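Local coordinates for major capsid protein (PDB 5TIP) that forms trimers that self-assemble, with penton and minor capsid proteins, into the icosahedral capsid of a large DNA virus of Chlorella, at residues L261-N266 with G349-S354; L312-I317 with S379-T384. All blocks are in the same frame, centred on the assembly; numbering follows the deposited sequence.

Contact 1 (L261-N266 with G349-S354); sequences LAWNFN and GVYLYS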
ATOM      1  N   LEU A 261       1.226  22.659  -5.203  1.00 24.20           N
ATOM      2  CA  LEU A 261       1.100  23.526  -4.042  1.00 18.94           C
ATOM      3  C   LEU A 261       0.416  22.763  -2.916  1.00 25.52           C
ATOM      4  O   LEU A 261      -0.564  22.048  -3.144  1.00 29.65           O
ATOM      5  CB  LEU A 261       0.300  24.789  -4.370  1.00 24.48           C
ATOM      6  CG  LEU A 261       0.830  25.705  -5.472  1.00 24.08           C
ATOM      7  CD1 LEU A 261      -0.059  26.930  -5.607  1.00 27.18           C
ATOM      8  CD2 LEU A 261       2.264  26.113  -5.190  1.00 24.30           C
ATOM      9  N   ALA A 262       0.942  22.907  -1.704  1.00 23.68           N
ATOM     10  CA  ALA A 262       0.361  22.292  -0.521  1.00 23.29           C
ATOM     11  C   ALA A 262       0.269  23.333   0.583  1.00 25.36           C
ATOM     12  O   ALA A 262       1.219  24.089   0.809  1.00 28.69           O
ATOM     13  CB  ALA A 262       1.186  21.093  -0.047  1.00 24.05           C
ATOM     14  N   TRP A 263      -0.872  23.378   1.267  1.00 24.25           N
ATOM     15  CA  TRP A 263      -1.053  24.379   2.307  1.00 24.46           C
ATOM     16  C   TRP A 263      -1.920  23.822   3.427  1.00 24.21           C
ATOM     17  O   TRP A 263      -2.606  22.809   3.267  1.00 21.49           O
ATOM     18  CB  TRP A 263      -1.644  25.678   1.737  1.00 22.70           C
ATOM     19  CG  TRP A 263      -3.059  25.588   1.243  1.00 24.82           C
ATOM     20  CD1 TRP A 263      -4.187  25.947   1.921  1.00 25.80           C
ATOM     21  CD2 TRP A 263      -3.494  25.121  -0.041  1.00 24.57           C
ATOM     22  NE1 TRP A 263      -5.298  25.731   1.140  1.00 24.95           N
ATOM     23  CE2 TRP A 263      -4.899  25.226  -0.069  1.00 24.30           C
ATOM     24  CE3 TRP A 263      -2.834  24.624  -1.168  1.00 22.84           C
ATOM     25  CZ2 TRP A 263      -5.654  24.849  -1.176  1.00 24.64           C
ATOM     26  CZ3 TRP A 263      -3.584  24.251  -2.267  1.00 21.78           C
ATOM     27  CH2 TRP A 263      -4.979  24.365  -2.262  1.00 23.76           C
ATOM     28  N   ASN A 264      -1.861  24.496   4.575  1.00 28.34           N
ATOM     29  CA  ASN A 264      -2.667  24.137   5.734  1.00 27.84           C
ATOM     30  C   ASN A 264      -2.925  25.385   6.567  1.00 31.08           C
ATOM     31  O   ASN A 264      -2.217  26.389   6.456  1.00 33.84           O
ATOM     32  CB  ASN A 264      -1.988  23.053   6.590  1.00 25.19           C
ATOM     33  CG  ASN A 264      -0.656  23.505   7.173  1.00 25.17           C
ATOM     34  OD1 ASN A 264      -0.602  24.380   8.037  1.00 30.36           O
ATOM     35  ND2 ASN A 264       0.427  22.889   6.715  1.00 24.62           N
ATOM     36  N   PHE A 265      -3.955  25.307   7.410  1.00 28.28           N
ATOM     37  CA  PHE A 265      -4.268  26.342   8.389  1.00 26.13           C
ATOM     38  C   PHE A 265      -3.982  25.769   9.771  1.00 24.71           C
ATOM     39  O   PHE A 265      -4.671  24.846  10.220  1.00 27.46           O
ATOM     40  CB  PHE A 265      -5.720  26.798   8.268  1.00 24.85           C
ATOM     41  CG  PHE A 265      -6.083  27.303   6.902  1.00 25.02           C
ATOM     42  CD1 PHE A 265      -5.908  28.636   6.571  1.00 25.37           C
ATOM     43  CD2 PHE A 265      -6.600  26.445   5.948  1.00 24.98           C
ATOM     44  CE1 PHE A 265      -6.240  29.100   5.313  1.00 23.12           C
ATOM     45  CE2 PHE A 265      -6.933  26.904   4.690  1.00 21.43           C
ATOM     46  CZ  PHE A 265      -6.753  28.233   4.374  1.00 22.09           C
ATOM     47  N   ASN A 266      -2.968  26.309  10.438  1.00 25.41           N
ATOM     48  CA  ASN A 266      -2.462  25.756  11.684  1.00 26.90           C
ATOM     49  C   ASN A 266      -2.671  26.730  12.836  1.00 31.89           C
ATOM     50  O   ASN A 266      -2.493  27.941  12.678  1.00 36.31           O
ATOM     51  CB  ASN A 266      -0.972  25.419  11.559  1.00 26.96           C
ATOM     52  CG  ASN A 266      -0.289  25.283  12.903  1.00 30.92           C
ATOM     53  OD1 ASN A 266       0.506  26.139  13.293  1.00 32.61           O
ATOM     54  ND2 ASN A 266      -0.596  24.210  13.622  1.00 32.85           N
ATOM     55  N   GLY A 349      -7.703  19.399   6.828  1.00 23.56           N
ATOM     56  CA  GLY A 349      -6.884  20.554   7.110  1.00 19.42           C
ATOM     57  C   GLY A 349      -5.625  20.664   6.281  1.00 23.36           C
ATOM     58  O   GLY A 349      -4.937  21.688   6.366  1.00 23.87           O
ATOM     59  N   VAL A 350      -5.301  19.649   5.486  1.00 23.86           N
ATOM     60  CA  VAL A 350      -4.162  19.677   4.577  1.00 21.81           C
ATOM     61  C   VAL A 350      -4.700  19.634   3.156  1.00 22.17           C
ATOM     62  O   VAL A 350      -5.522  18.773   2.824  1.00 26.05           O
ATOM     63  CB  VAL A 350      -3.197  18.507   4.839  1.00 21.93           C
ATOM     64  CG1 VAL A 350      -1.993  18.600   3.918  1.00 20.82           C
ATOM     65  CG2 VAL A 350      -2.758  18.496   6.292  1.00 21.70           C
ATOM     66  N   TYR A 351      -4.239  20.562   2.320  1.00 21.44           N
ATOM     67  CA  TYR A 351      -4.792  20.743   0.988  1.00 22.13           C
ATOM     68  C   TYR A 351      -3.683  20.681  -0.051  1.00 23.36           C
ATOM     69  O   TYR A 351      -2.523  20.992   0.231  1.00 25.93           O
ATOM     70  CB  TYR A 351      -5.546  22.069   0.880  1.00 23.09           C
ATOM     71  CG  TYR A 351      -6.564  22.271   1.980  1.00 24.28           C
ATOM     72  CD1 TYR A 351      -7.860  21.792   1.848  1.00 23.88           C
ATOM     73  CD2 TYR A 351      -6.225  22.931   3.154  1.00 22.94           C
ATOM     74  CE1 TYR A 351      -8.791  21.969   2.852  1.00 22.04           C
ATOM     75  CE2 TYR A 351      -7.150  23.112   4.163  1.00 19.99           C
ATOM     76  CZ  TYR A 351      -8.430  22.628   4.005  1.00 22.83           C
ATOM     77  OH  TYR A 351      -9.355  22.808   5.006  1.00 25.41           O
ATOM     78  N   LEU A 352      -4.060  20.278  -1.262  1.00 24.09           N
ATOM     79  CA  LEU A 352      -3.116  20.070  -2.348  1.00 22.75           C
ATOM     80  C   LEU A 352      -3.735  20.515  -3.663  1.00 21.41           C
ATOM     81  O   LEU A 352      -4.923  20.288  -3.908  1.00 23.76           O
ATOM     82  CB  LEU A 352      -2.709  18.592  -2.446  1.00 22.86           C
ATOM     83  CG  LEU A 352      -1.928  18.140  -3.682  1.00 23.41           C
ATOM     84  CD1 LEU A 352      -0.464  18.545  -3.579  1.00 23.34           C
ATOM     85  CD2 LEU A 352      -2.066  16.640  -3.891  1.00 23.56           C
ATOM     86  N   TYR A 353      -2.926  21.153  -4.504  1.00 18.90           N
ATOM     87  CA  TYR A 353      -3.244  21.325  -5.914  1.00 20.83           C
ATOM     88  C   TYR A 353      -2.014  20.950  -6.721  1.00 22.21           C
ATOM     89  O   TYR A 353      -0.960  21.577  -6.577  1.00 26.82           O
ATOM     90  CB  TYR A 353      -3.686  22.751  -6.245  1.00 22.94           C
ATOM     91  CG  TYR A 353      -4.121  22.884  -7.687  1.00 23.74           C
ATOM     92  CD1 TYR A 353      -5.360  22.415  -8.101  1.00 22.94           C
ATOM     93  CD2 TYR A 353      -3.284  23.454  -8.639  1.00 25.50           C
ATOM     94  CE1 TYR A 353      -5.760  22.518  -9.418  1.00 24.95           C
ATOM     95  CE2 TYR A 353      -3.676  23.564  -9.960  1.00 28.24           C
ATOM     96  CZ  TYR A 353      -4.916  23.095 -10.343  1.00 29.51           C
ATOM     97  OH  TYR A 353      -5.313  23.201 -11.656  1.00 32.76           O
ATOM     98  N   SER A 354      -2.148  19.935  -7.566  1.00 23.12           N
ATOM     99  CA  SER A 354      -1.026  19.387  -8.310  1.00 22.09           C
ATOM    100  C   SER A 354      -1.048  19.890  -9.745  1.00 23.36           C
ATOM    101  O   SER A 354      -2.085  19.835 -10.415  1.00 24.44           O
ATOM    102  CB  SER A 354      -1.062  17.858  -8.288  1.00 20.93           C
ATOM    103  OG  SER A 354       0.004  17.315  -9.046  1.00 23.06           O
TER
HETATM  104  O   HOH W   1      -6.084  23.627   7.800  1.00 26.37           O
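Trp263 and Tyr351 meet with the Tyr351 CB methylene over the indole face, a placement their first torsions set: Trp263 carries CG between its backbone N and carbonyl carbon (chi1 68°), which tips the indole across the neighbouring strand, while Tyr351 has CG turned anti to its carbonyl carbon (chi1 -51°), its phenol directed toward the end of the pair where Phe265 lies. Tyr351 CB comes to 3.6 Å from the centroid of the Trp263 six-membered ring, a CH-pi contact displaced toward the rim. The two rings themselves are nearly parallel, at 21°, yet slid so far apart that they barely overlap. Further along, Tyr351 CE2 comes up to the edge of the Phe265 ring, 3.8 Å from Phe265 CD2. At the other end the indole reaches the next residue on the same face, with Trp263 CZ3 4.3 Å from Tyr353 CB.

Beneath these rings the strands run antiparallel. Leu261 and Tyr353 form one hydrogen-bonded pair, with Leu261 N 2.8 Å from Tyr353 O; Trp263 and Tyr351 form the next, where Tyr351 N meets Trp263 O at 2.9 Å. Between them, Ala262 and Leu352 are a non-hydrogen-bonded pair whose side chains lie on the opposite face of the sheet, where Ala262 packs on Leu118 of helix 109-119. Past the regular ladder a water accepts from Phe265 N at 2.7 Å and lies 2.7 Å from Gly349 O, one of the acceptors it can serve.

The chemistry is divided by layer: four backbone bonds join the two strands, while Ala262 and Asn264 turn theirs to strand 412-426; a water bridges the backbones where the direct bonds stop; and the aromatic groups present a broad apolar surface toward strand 312-319, consistent with a place between the sheets of a hexon-like capsid domain.

Contact 2 (L312-I317 with S379-T384); sequences LDSAKI and SLTYKT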
ATOM      1  N   LEU A 312     -11.423  25.749   5.780  1.00 28.71           N
ATOM      2  CA  LEU A 312     -11.518  26.278   4.424  1.00 27.15           C
ATOM      3  C   LEU A 312     -12.816  25.821   3.767  1.00 28.50           C
ATOM      4  O   LEU A 312     -13.101  24.621   3.705  1.00 30.10           O
ATOM      5  CB  LEU A 312     -10.313  25.839   3.593  1.00 22.97           C
ATOM      6  CG  LEU A 312     -10.250  26.423   2.178  1.00 23.48           C
ATOM      7  CD1 LEU A 312     -10.210  27.947   2.209  1.00 22.32           C
ATOM      8  CD2 LEU A 312      -9.063  25.869   1.402  1.00 22.03           C
ATOM      9  N   ASP A 313     -13.604  26.782   3.287  1.00 27.90           N
ATOM     10  CA  ASP A 313     -14.848  26.469   2.590  1.00 28.84           C
ATOM     11  C   ASP A 313     -14.634  26.260   1.096  1.00 28.75           C
ATOM     12  O   ASP A 313     -15.079  25.251   0.541  1.00 29.25           O
ATOM     13  CB  ASP A 313     -15.883  27.576   2.810  1.00 31.37           C
ATOM     14  CG  ASP A 313     -17.165  27.329   2.042  1.00 33.78           C
ATOM     15  OD1 ASP A 313     -17.704  26.206   2.135  1.00 35.24           O
ATOM     16  OD2 ASP A 313     -17.632  28.251   1.341  1.00 35.62           O
ATOM     17  N   SER A 314     -13.970  27.202   0.432  1.00 28.11           N
ATOM     18  CA  SER A 314     -13.711  27.087  -0.995  1.00 27.00           C
ATOM     19  C   SER A 314     -12.402  27.790  -1.318  1.00 25.93           C
ATOM     20  O   SER A 314     -11.892  28.586  -0.526  1.00 26.23           O
ATOM     21  CB  SER A 314     -14.860  27.673  -1.824  1.00 33.30           C
ATOM     22  OG  SER A 314     -15.016  29.060  -1.579  1.00 40.27           O
ATOM     23  N   ALA A 315     -11.859  27.488  -2.496  1.00 24.70           N
ATOM     24  CA  ALA A 315     -10.593  28.082  -2.895  1.00 25.17           C
ATOM     25  C   ALA A 315     -10.438  28.015  -4.406  1.00 28.89           C
ATOM     26  O   ALA A 315     -11.005  27.141  -5.067  1.00 31.86           O
ATOM     27  CB  ALA A 315      -9.409  27.385  -2.214  1.00 26.60           C
ATOM     28  N   LYS A 316      -9.657  28.952  -4.936  1.00 30.64           N
ATOM     29  CA  LYS A 316      -9.263  28.949  -6.336  1.00 29.65           C
ATOM     30  C   LYS A 316      -7.961  29.724  -6.455  1.00 27.63           C
ATOM     31  O   LYS A 316      -7.610  30.521  -5.583  1.00 26.91           O
ATOM     32  CB  LYS A 316     -10.337  29.561  -7.242  1.00 32.07           C
ATOM     33  CG  LYS A 316     -10.465  31.075  -7.117  1.00 33.59           C
ATOM     34  CD  LYS A 316     -11.474  31.637  -8.107  1.00 34.72           C
ATOM     35  CE  LYS A 316     -11.689  33.128  -7.891  1.00 40.42           C
ATOM     36  NZ  LYS A 316     -12.733  33.673  -8.803  1.00 41.96           N
ATOM     37  N   ILE A 317      -7.248  29.478  -7.547  1.00 29.20           N
ATOM     38  CA  ILE A 317      -5.991  30.155  -7.835  1.00 30.52           C
ATOM     39  C   ILE A 317      -6.208  31.084  -9.018  1.00 33.28           C
ATOM     40  O   ILE A 317      -6.843  30.704 -10.009  1.00 34.77           O
ATOM     41  CB  ILE A 317      -4.856  29.154  -8.123  1.00 29.28           C
ATOM     42  CG1 ILE A 317      -4.637  28.237  -6.920  1.00 28.43           C
ATOM     43  CG2 ILE A 317      -3.570  29.887  -8.472  1.00 28.46           C
ATOM     44  CD1 ILE A 317      -3.609  27.157  -7.162  1.00 29.42           C
ATOM     45  N   SER A 379      -7.039  32.566  -3.793  1.00 33.22           N
ATOM     46  CA  SER A 379      -8.257  33.176  -3.277  1.00 32.47           C
ATOM     47  C   SER A 379      -8.952  32.184  -2.353  1.00 31.99           C
ATOM     48  O   SER A 379      -9.318  31.084  -2.779  1.00 30.94           O
ATOM     49  CB  SER A 379      -9.180  33.594  -4.421  1.00 36.31           C
ATOM     50  OG  SER A 379     -10.337  34.249  -3.933  1.00 41.61           O
ATOM     51  N   LEU A 380      -9.147  32.579  -1.098  1.00 35.14           N
ATOM     52  CA  LEU A 380      -9.686  31.699  -0.073  1.00 35.66           C
ATOM     53  C   LEU A 380     -11.025  32.223   0.426  1.00 38.90           C
ATOM     54  O   LEU A 380     -11.285  33.429   0.409  1.00 41.79           O
ATOM     55  CB  LEU A 380      -8.720  31.569   1.109  1.00 33.96           C
ATOM     56  CG  LEU A 380      -7.333  30.995   0.820  1.00 34.28           C
ATOM     57  CD1 LEU A 380      -6.482  31.028   2.076  1.00 36.56           C
ATOM     58  CD2 LEU A 380      -7.447  29.578   0.287  1.00 34.82           C
ATOM     59  N   THR A 381     -11.874  31.296   0.861  1.00 38.07           N
ATOM     60  CA  THR A 381     -13.125  31.624   1.530  1.00 37.73           C
ATOM     61  C   THR A 381     -13.315  30.644   2.675  1.00 34.91           C
ATOM     62  O   THR A 381     -13.266  29.428   2.467  1.00 33.56           O
ATOM     63  CB  THR A 381     -14.319  31.560   0.568  1.00 40.05           C
ATOM     64  OG1 THR A 381     -14.152  32.534  -0.470  1.00 39.65           O
ATOM     65  CG2 THR A 381     -15.620  31.839   1.310  1.00 41.84           C
ATOM     66  N   TYR A 382     -13.527  31.170   3.875  1.00 33.81           N
ATOM     67  CA  TYR A 382     -13.605  30.355   5.076  1.00 30.52           C
ATOM     68  C   TYR A 382     -15.053  30.049   5.431  1.00 29.35           C
ATOM     69  O   TYR A 382     -15.981  30.774   5.062  1.00 31.27           O
ATOM     70  CB  TYR A 382     -12.917  31.056   6.250  1.00 29.90           C
ATOM     71  CG  TYR A 382     -11.476  31.408   5.975  1.00 28.63           C
ATOM     72  CD1 TYR A 382     -10.485  30.440   6.023  1.00 29.49           C
ATOM     73  CD2 TYR A 382     -11.107  32.707   5.655  1.00 29.84           C
ATOM     74  CE1 TYR A 382      -9.168  30.757   5.767  1.00 31.92           C
ATOM     75  CE2 TYR A 382      -9.791  33.032   5.398  1.00 31.45           C
ATOM     76  CZ  TYR A 382      -8.825  32.052   5.454  1.00 33.02           C
ATOM     77  OH  TYR A 382      -7.511  32.365   5.199  1.00 37.00           O
ATOM     78  N   LYS A 383     -15.235  28.949   6.154  1.00 30.56           N
ATOM     79  CA  LYS A 383     -16.543  28.613   6.683  1.00 33.45           C
ATOM     80  C   LYS A 383     -16.917  29.569   7.811  1.00 35.96           C
ATOM     81  O   LYS A 383     -16.075  30.279   8.369  1.00 38.48           O
ATOM     82  CB  LYS A 383     -16.564  27.172   7.193  1.00 29.66           C
ATOM     83  CG  LYS A 383     -16.188  26.134   6.151  1.00 28.54           C
ATOM     84  CD  LYS A 383     -16.165  24.745   6.763  1.00 29.07           C
ATOM     85  CE  LYS A 383     -15.710  23.701   5.759  1.00 29.26           C
ATOM     86  NZ  LYS A 383     -15.612  22.354   6.388  1.00 31.52           N
ATOM     87  N   THR A 384     -18.203  29.583   8.145  1.00 38.34           N
ATOM     88  CA  THR A 384     -18.678  30.352   9.289  1.00 36.32           C
ATOM     89  C   THR A 384     -18.453  29.521  10.545  1.00 33.20           C
ATOM     90  O   THR A 384     -19.122  28.503  10.754  1.00 35.73           O
ATOM     91  CB  THR A 384     -20.151  30.713   9.124  1.00 39.77           C
ATOM     92  OG1 THR A 384     -20.327  31.476   7.924  1.00 40.87           O
ATOM     93  CG2 THR A 384     -20.630  31.534  10.308  1.00 43.22           C
TER
HETATM   94  O   HOH W   2     -13.292  31.091  -3.070  1.00 34.64           O
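Leu312, Ser379 and Thr381 bury the most surface here, and each stands for a different part of the antiparallel pairing. Although the CA-CB bond of Leu312 points away from strand 379-382, its chain folds back: CG lies anti to the backbone N (chi1 -176°) and the CD1 branch returns beside the partner strand. There Leu312 CD1 rests 3.7 Å from Leu380 CD2, the two side chains crossing at about a right angle. The same Leu380 CD2 also touches the methyl of Ala315, so one leucine branch spans two residues of the facing strand.

Thr381 marks a classic beta bulge. Its carbonyl oxygen accepts two backbone bonds, from Asp313 N at 2.8 Å and from Ser314 N at 3.1 Å, the first in the carbonyl plane and the second tilted 20° from it. Two consecutive residues therefore face one, and the register shifts by a residue between Leu312 and Ser314. On the far side of the sheet from Leu380, Thr381 CB lies 3.4 Å from Ser314 OG, and a water bridges Ser314 OG and Thr381 OG1, at 3.1 Å from each. Beyond the bulge the ladder is regular again: Ser379 pairs with Lys316, Ser379 N lying 2.8 Å from Lys316 O, while Ser379 CB packs against Lys316 CG. The Ser379 hydroxyl itself is hydrogen-bonded to Asn249.

Strand 312-319 lies between strands 322-329 and 376-387, and the latter carries the sheet on to strand 247-251. Its other edge is held by backbone bonds from Asp313, Ala315 and Ile317 to strand 322-329 and the start of helix 330-341. Leu312 lies against Trp263 and Phe265, and Leu380 against Phe265, all on strand 257-266 of the facing sheet.

Overall arrangement
The two contacts belong to different sheets of the chain, both in its C-terminal half, and their centres are about 12 Å apart. They meet through side chains: Phe265 CE1 of contact 1 reaches Tyr382 CE1 of contact 2 at 3.4 Å, and Phe265 CZ lies 3.6 Å from Leu380 CD1. Leu312 is a second junction, its CB 3.5 Å from Tyr351 OH. Such face-to-face packing of antiparallel sheets is consistent with the jelly-roll architecture of hexon-like capsid proteins. The centre of contact 1 is about 11 Å from the centre of the chain and that of contact 2 about 23 Å; the side chain of Lys383 is about 12 Å from a bound glucose.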